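Local structure of DegV family protein (3LUP) at residues 21-26 / 133-138; 114-119 / 142-147. The protein binds the long-chain fatty acid elaidic acid and may take part in lipid transport or fatty acid metabolism. All blocks are in the same frame, centred on the assembly; numbering follows the deposited sequence.

In the fold
Both contacts lie on the four-stranded parallel sheet 26-29, 6-11, 86-89, 114-116, but at its two opposite edges. Contact 1 joins helix 124-138 to the loop that leads into edge strand 26-29. Contact 2 joins the start of helix 144-155 to edge strand 114-116. Each is partly buried and centres on one buried side chain, Leu135 or Phe144. Contact 2 lies somewhat further from the chain centre, about 20 Å against 17 Å, and includes exposed Thr114. The chemistry is apolar in both. In contact 1 an aliphatic group covers a polar ring; in contact 2 a phenyl ring meets methyls. The two helices follow each other in the chain, and Cys137 and Ile147 pack together between the contacts.

Contact 1 (21-26 / 133-138); sequences ENHEDV and NALMCS
Leu135 reaches out from helix 124-138 and sets one methyl on the imidazole of His23. This is a CH-pi contact. Leu135 CD2 sits 3.7 Å from the centroid of the His23 ring, 14° off the ring normal, so the methyl lies almost over the middle of the face. The two side chains meet head-on. His23 has CG anti to its backbone N (chi1 -168°), which swings the ring out from the loop toward the helix.

The other contact is aliphatic. Val26 CG2 lies 4.1 Å from Leu135 CD2 and equally far from Leu135 CD1, so it meets both branches of the fork. The two side chains stand roughly perpendicular. Leu135 therefore fits against the imidazole face and the valine methyl.

Polar bonds within the loop hold the turn together. His23 to Val26 form a type I beta turn, closed by Val26 N to His23 O at 3.3 Å. Asp25 N also donates to His23 ND1 over 3.1 Å, with an N-H...N angle of 162°. The donor is tilted somewhat from the ring plane. This bond should restrict rotation of the imidazole. Asp25 OD1 is bonded in addition to Tyr84 OH.

Leu135 also packs on Ile20 and on Leu8 of strand 6-11. Ala134 and Ser138 touch that strand too, at Leu8 and Leu6. This is helix-on-sheet packing in an alpha/beta domain with a four-stranded parallel sheet. Helix 124-138 packs along strand 6-11, running against its direction, next to the turn that opens edge strand 26-29, with helix 144-155 beside it.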
loop_
_atom_site.group_PDB
_atom_site.type_symbol
_atom_site.label_atom_id
_atom_site.label_comp_id
_atom_site.label_asym_id
_atom_site.label_seq_id
_atom_site.Cartn_x
_atom_site.Cartn_y
_atom_site.Cartn_z
ATOM N N GLU A 21 -1.729 -11.241 10.425
ATOM C CA GLU A 21 -3.086 -10.728 10.702
ATOM C C GLU A 21 -3.344 -10.382 12.191
ATOM O O GLU A 21 -3.239 -9.207 12.593
ATOM C CB GLU A 21 -4.155 -11.730 10.165
ATOM N N ASN A 22 -3.638 -11.412 12.995
ATOM C CA ASN A 22 -4.084 -11.233 14.383
ATOM C C ASN A 22 -2.974 -11.256 15.425
ATOM O O ASN A 22 -3.208 -11.652 16.581
ATOM C CB ASN A 22 -5.094 -12.322 14.757
ATOM C CG ASN A 22 -6.411 -12.188 14.026
ATOM O OD1 ASN A 22 -6.734 -11.136 13.460
ATOM N ND2 ASN A 22 -7.191 -13.263 14.045
ATOM N N HIS A 23 -1.774 -10.854 15.022
ATOM C CA HIS A 23 -0.638 -10.848 15.920
ATOM C C HIS A 23 -0.892 -9.812 17.016
ATOM O O HIS A 23 -1.493 -8.761 16.772
ATOM C CB HIS A 23 0.648 -10.558 15.149
ATOM C CG HIS A 23 1.896 -10.818 15.932
ATOM N ND1 HIS A 23 2.361 -9.956 16.903
ATOM C CD2 HIS A 23 2.777 -11.847 15.891
ATOM C CE1 HIS A 23 3.472 -10.444 17.429
ATOM N NE2 HIS A 23 3.747 -11.588 16.830
ATOM N N GLU A 24 -0.450 -10.131 18.223
ATOM C CA GLU A 24 -0.808 -9.351 19.400
ATOM C C GLU A 24 -0.012 -8.048 19.535
ATOM O O GLU A 24 -0.349 -7.198 20.356
ATOM C CB GLU A 24 -0.645 -10.203 20.656
ATOM C CG GLU A 24 0.780 -10.694 20.880
ATOM C CD GLU A 24 0.937 -11.464 22.171
ATOM O OE1 GLU A 24 0.063 -12.307 22.476
ATOM O OE2 GLU A 24 1.940 -11.229 22.880
ATOM N N ASP A 25 1.042 -7.905 18.737
ATOM C CA ASP A 25 1.856 -6.698 18.748
ATOM C C ASP A 25 1.598 -5.826 17.525
ATOM O O ASP A 25 2.297 -4.835 17.296
ATOM C CB ASP A 25 3.339 -7.052 18.853
ATOM C CG ASP A 25 3.683 -7.784 20.151
ATOM O OD1 ASP A 25 3.051 -7.494 21.194
ATOM O OD2 ASP A 25 4.602 -8.639 20.123
ATOM N N VAL A 26 0.575 -6.190 16.758
ATOM C CA VAL A 26 0.237 -5.482 15.527
ATOM C C VAL A 26 -1.026 -4.648 15.727
ATOM O O VAL A 26 -2.055 -5.171 16.113
ATOM C CB VAL A 26 0.108 -6.458 14.312
ATOM C CG1 VAL A 26 -0.372 -5.738 13.076
ATOM C CG2 VAL A 26 1.445 -7.117 14.014
ATOM N N ASN A 133 7.962 -8.477 7.913
ATOM C CA ASN A 133 9.427 -8.515 7.949
ATOM C C ASN A 133 9.981 -8.016 9.272
ATOM O O ASN A 133 10.831 -8.668 9.885
ATOM C CB ASN A 133 10.049 -7.723 6.789
ATOM C CG ASN A 133 9.811 -8.377 5.453
ATOM O OD1 ASN A 133 9.156 -9.414 5.376
ATOM N ND2 ASN A 133 10.322 -7.773 4.387
ATOM N N ALA A 134 9.481 -6.868 9.716
ATOM C CA ALA A 134 9.951 -6.266 10.949
ATOM C C ALA A 134 9.687 -7.209 12.115
ATOM O O ALA A 134 10.473 -7.280 13.055
ATOM C CB ALA A 134 9.281 -4.927 11.180
ATOM N N LEU A 135 8.583 -7.946 12.032
ATOM C CA LEU A 135 8.239 -8.939 13.048
ATOM C C LEU A 135 9.244 -10.075 13.168
ATOM O O LEU A 135 9.683 -10.387 14.274
ATOM C CB LEU A 135 6.838 -9.498 12.812
ATOM C CG LEU A 135 5.760 -8.974 13.761
ATOM C CD1 LEU A 135 5.515 -7.497 13.583
ATOM C CD2 LEU A 135 4.488 -9.757 13.533
HETATM N N MSE A 136 9.605 -10.683 12.037
HETATM C CA MSE A 136 10.589 -11.767 12.037
HETATM C C MSE A 136 11.978 -11.263 12.490
HETATM O O MSE A 136 12.736 -12.012 13.107
HETATM C CB MSE A 136 10.702 -12.443 10.661
HETATM C CG MSE A 136 9.404 -12.783 9.928
HETATM SE SE MSE A 136 9.829 -13.277 8.036
HETATM C CE MSE A 136 10.706 -15.010 8.358
ATOM N N CYS A 137 12.303 -10.006 12.167
ATOM C CA CYS A 137 13.539 -9.352 12.624
ATOM C C CYS A 137 13.585 -9.220 14.146
ATOM O O CYS A 137 14.622 -9.458 14.774
ATOM C CB CYS A 137 13.647 -7.955 12.024
ATOM S SG CYS A 137 14.095 -7.900 10.297
ATOM N N SER A 138 12.451 -8.810 14.714
ATOM C CA SER A 138 12.260 -8.711 16.147
ATOM C C SER A 138 12.407 -10.097 16.748
ATOM O O SER A 138 13.160 -10.290 17.705
ATOM C CB SER A 138 10.871 -8.124 16.436
ATOM O OG SER A 138 10.461 -8.288 17.781
#

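Contact 2 (114-119 / 142-147); sequences TIAFPD and MDFDVI
Phe144 sets the CD2-CE2 side of its ring against Thr114 and its CZ end against Ala116. Thr114 CG2 is 3.7 Å from Phe144 CE2, and Ala116 CB is 3.8 Å from Phe144 CZ. Both methyls approach the ring obliquely. The backbone N of Ala116 lies at the ring edge, in its plane. The Thr114 and Phe144 side chains run antiparallel alongside one another. The threonine turns its methyl to the ring because CG2, not OG1, is anti to the backbone N.

Phe144 stands in the first turn of helix 144-155. Its CG is anti to its backbone N (chi1 -171°), and the ring extends from the helix to the strand. Helix 144-155 covers one face of the parallel sheet at edge strand 114-116. Thr114 and Ala116 present their CB atoms to that face, while Ile115 points to the other and sets CG2 over one face of the Phe117 ring, near its rim.

The next strand, 86-89, brings the His86 ring to that of Phe144, with the planes at about 35°. Met4, from a loop, also touches Phe144. Backbone hydrogen bonds between Val87 and both Thr114 and Ala116 hold the edge strand to strand 86-89. Further along the helix, Val148 packs on Ala116 and Gln152 on Pro118.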
loop_
_atom_site.group_PDB
_atom_site.type_symbol
_atom_site.label_atom_id
_atom_site.label_comp_id
_atom_site.label_asym_id
_atom_site.label_seq_id
_atom_site.Cartn_x
_atom_site.Cartn_y
_atom_site.Cartn_z
ATOM N N THR A 114 10.646 4.614 22.219
ATOM C CA THR A 114 11.509 4.819 21.073
ATOM C C THR A 114 10.680 4.463 19.854
ATOM O O THR A 114 10.210 3.326 19.723
ATOM C CB THR A 114 12.766 3.967 21.151
ATOM O OG1 THR A 114 13.509 4.353 22.309
ATOM C CG2 THR A 114 13.630 4.192 19.934
ATOM N N ILE A 115 10.498 5.455 18.978
ATOM C CA ILE A 115 9.500 5.406 17.910
ATOM C C ILE A 115 10.115 5.753 16.569
ATOM O O ILE A 115 10.803 6.766 16.440
ATOM C CB ILE A 115 8.355 6.405 18.180
ATOM C CG1 ILE A 115 7.731 6.144 19.548
ATOM C CG2 ILE A 115 7.296 6.322 17.097
ATOM C CD1 ILE A 115 6.910 7.307 20.077
ATOM N N ALA A 116 9.858 4.921 15.567
ATOM C CA ALA A 116 10.272 5.249 14.206
ATOM C C ALA A 116 9.103 5.110 13.245
ATOM O O ALA A 116 8.451 4.055 13.189
ATOM C CB ALA A 116 11.446 4.395 13.771
ATOM N N PHE A 117 8.827 6.197 12.521
ATOM C CA PHE A 117 7.811 6.219 11.479
ATOM C C PHE A 117 8.464 6.458 10.112
ATOM O O PHE A 117 8.247 7.509 9.506
ATOM C CB PHE A 117 6.783 7.331 11.720
ATOM C CG PHE A 117 5.910 7.146 12.945
ATOM C CD1 PHE A 117 5.507 5.883 13.374
ATOM C CD2 PHE A 117 5.459 8.265 13.655
ATOM C CE1 PHE A 117 4.703 5.741 14.508
ATOM C CE2 PHE A 117 4.650 8.132 14.783
ATOM C CZ PHE A 117 4.272 6.875 15.209
ATOM N N PRO A 118 9.251 5.482 9.604
ATOM C CA PRO A 118 9.884 5.708 8.281
ATOM C C PRO A 118 8.845 5.767 7.155
ATOM O O PRO A 118 7.783 5.114 7.231
ATOM C CB PRO A 118 10.793 4.490 8.110
ATOM C CG PRO A 118 10.110 3.400 8.933
ATOM C CD PRO A 118 9.441 4.097 10.094
ATOM N N ASP A 119 9.130 6.563 6.131
ATOM C CA ASP A 119 8.208 6.678 5.018
ATOM C C ASP A 119 8.292 5.399 4.198
ATOM O O ASP A 119 9.344 5.061 3.644
ATOM C CB ASP A 119 8.526 7.915 4.173
ATOM C CG ASP A 119 7.614 8.055 2.948
ATOM O OD1 ASP A 119 6.529 7.420 2.887
ATOM O OD2 ASP A 119 7.998 8.826 2.040
HETATM N N MSE A 142 17.011 -8.880 16.903
HETATM C CA MSE A 142 17.662 -7.726 16.287
HETATM C C MSE A 142 17.328 -6.425 17.038
HETATM O O MSE A 142 16.196 -6.237 17.494
HETATM C CB MSE A 142 17.219 -7.635 14.827
HETATM C CG MSE A 142 18.282 -7.219 13.811
HETATM SE SE MSE A 142 17.521 -6.993 11.985
HETATM C CE MSE A 142 17.128 -8.873 11.599
ATOM N N ASP A 143 18.324 -5.545 17.174
ATOM C CA ASP A 143 18.154 -4.245 17.836
ATOM C C ASP A 143 17.282 -3.327 17.005
ATOM O O ASP A 143 17.292 -3.392 15.769
ATOM C CB ASP A 143 19.500 -3.546 18.082
ATOM C CG ASP A 143 20.248 -4.105 19.278
ATOM O OD1 ASP A 143 19.599 -4.459 20.291
ATOM O OD2 ASP A 143 21.499 -4.186 19.212
ATOM N N PHE A 144 16.552 -2.458 17.701
ATOM C CA PHE A 144 15.627 -1.538 17.079
ATOM C C PHE A 144 16.251 -0.757 15.926
ATOM O O PHE A 144 15.671 -0.723 14.841
ATOM C CB PHE A 144 15.021 -0.594 18.108
ATOM C CG PHE A 144 13.900 0.226 17.566
ATOM C CD1 PHE A 144 12.658 -0.354 17.317
ATOM C CD2 PHE A 144 14.086 1.572 17.284
ATOM C CE1 PHE A 144 11.611 0.395 16.796
ATOM C CE2 PHE A 144 13.050 2.332 16.768
ATOM C CZ PHE A 144 11.801 1.736 16.520
ATOM N N ASP A 145 17.424 -0.158 16.137
ATOM C CA ASP A 145 18.080 0.614 15.059
ATOM C C ASP A 145 18.417 -0.227 13.833
ATOM O O ASP A 145 18.318 0.252 12.704
ATOM C CB ASP A 145 19.341 1.323 15.548
ATOM C CG ASP A 145 19.035 2.475 16.475
ATOM O OD1 ASP A 145 17.842 2.679 16.815
ATOM O OD2 ASP A 145 19.998 3.175 16.869
ATOM N N VAL A 146 18.808 -1.475 14.080
ATOM C CA VAL A 146 19.115 -2.430 13.031
ATOM C C VAL A 146 17.845 -2.845 12.264
ATOM O O VAL A 146 17.854 -2.922 11.031
ATOM C CB VAL A 146 19.865 -3.666 13.600
ATOM C CG1 VAL A 146 20.293 -4.622 12.489
ATOM C CG2 VAL A 146 21.086 -3.221 14.393
ATOM N N ILE A 147 16.758 -3.108 12.979
ATOM C CA ILE A 147 15.508 -3.445 12.325
ATOM C C ILE A 147 15.113 -2.288 11.426
ATOM O O ILE A 147 14.963 -2.474 10.223
ATOM C CB ILE A 147 14.404 -3.790 13.340
ATOM C CG1 ILE A 147 14.798 -5.068 14.100
ATOM C CG2 ILE A 147 13.058 -3.947 12.638
ATOM C CD1 ILE A 147 13.778 -5.579 15.092
#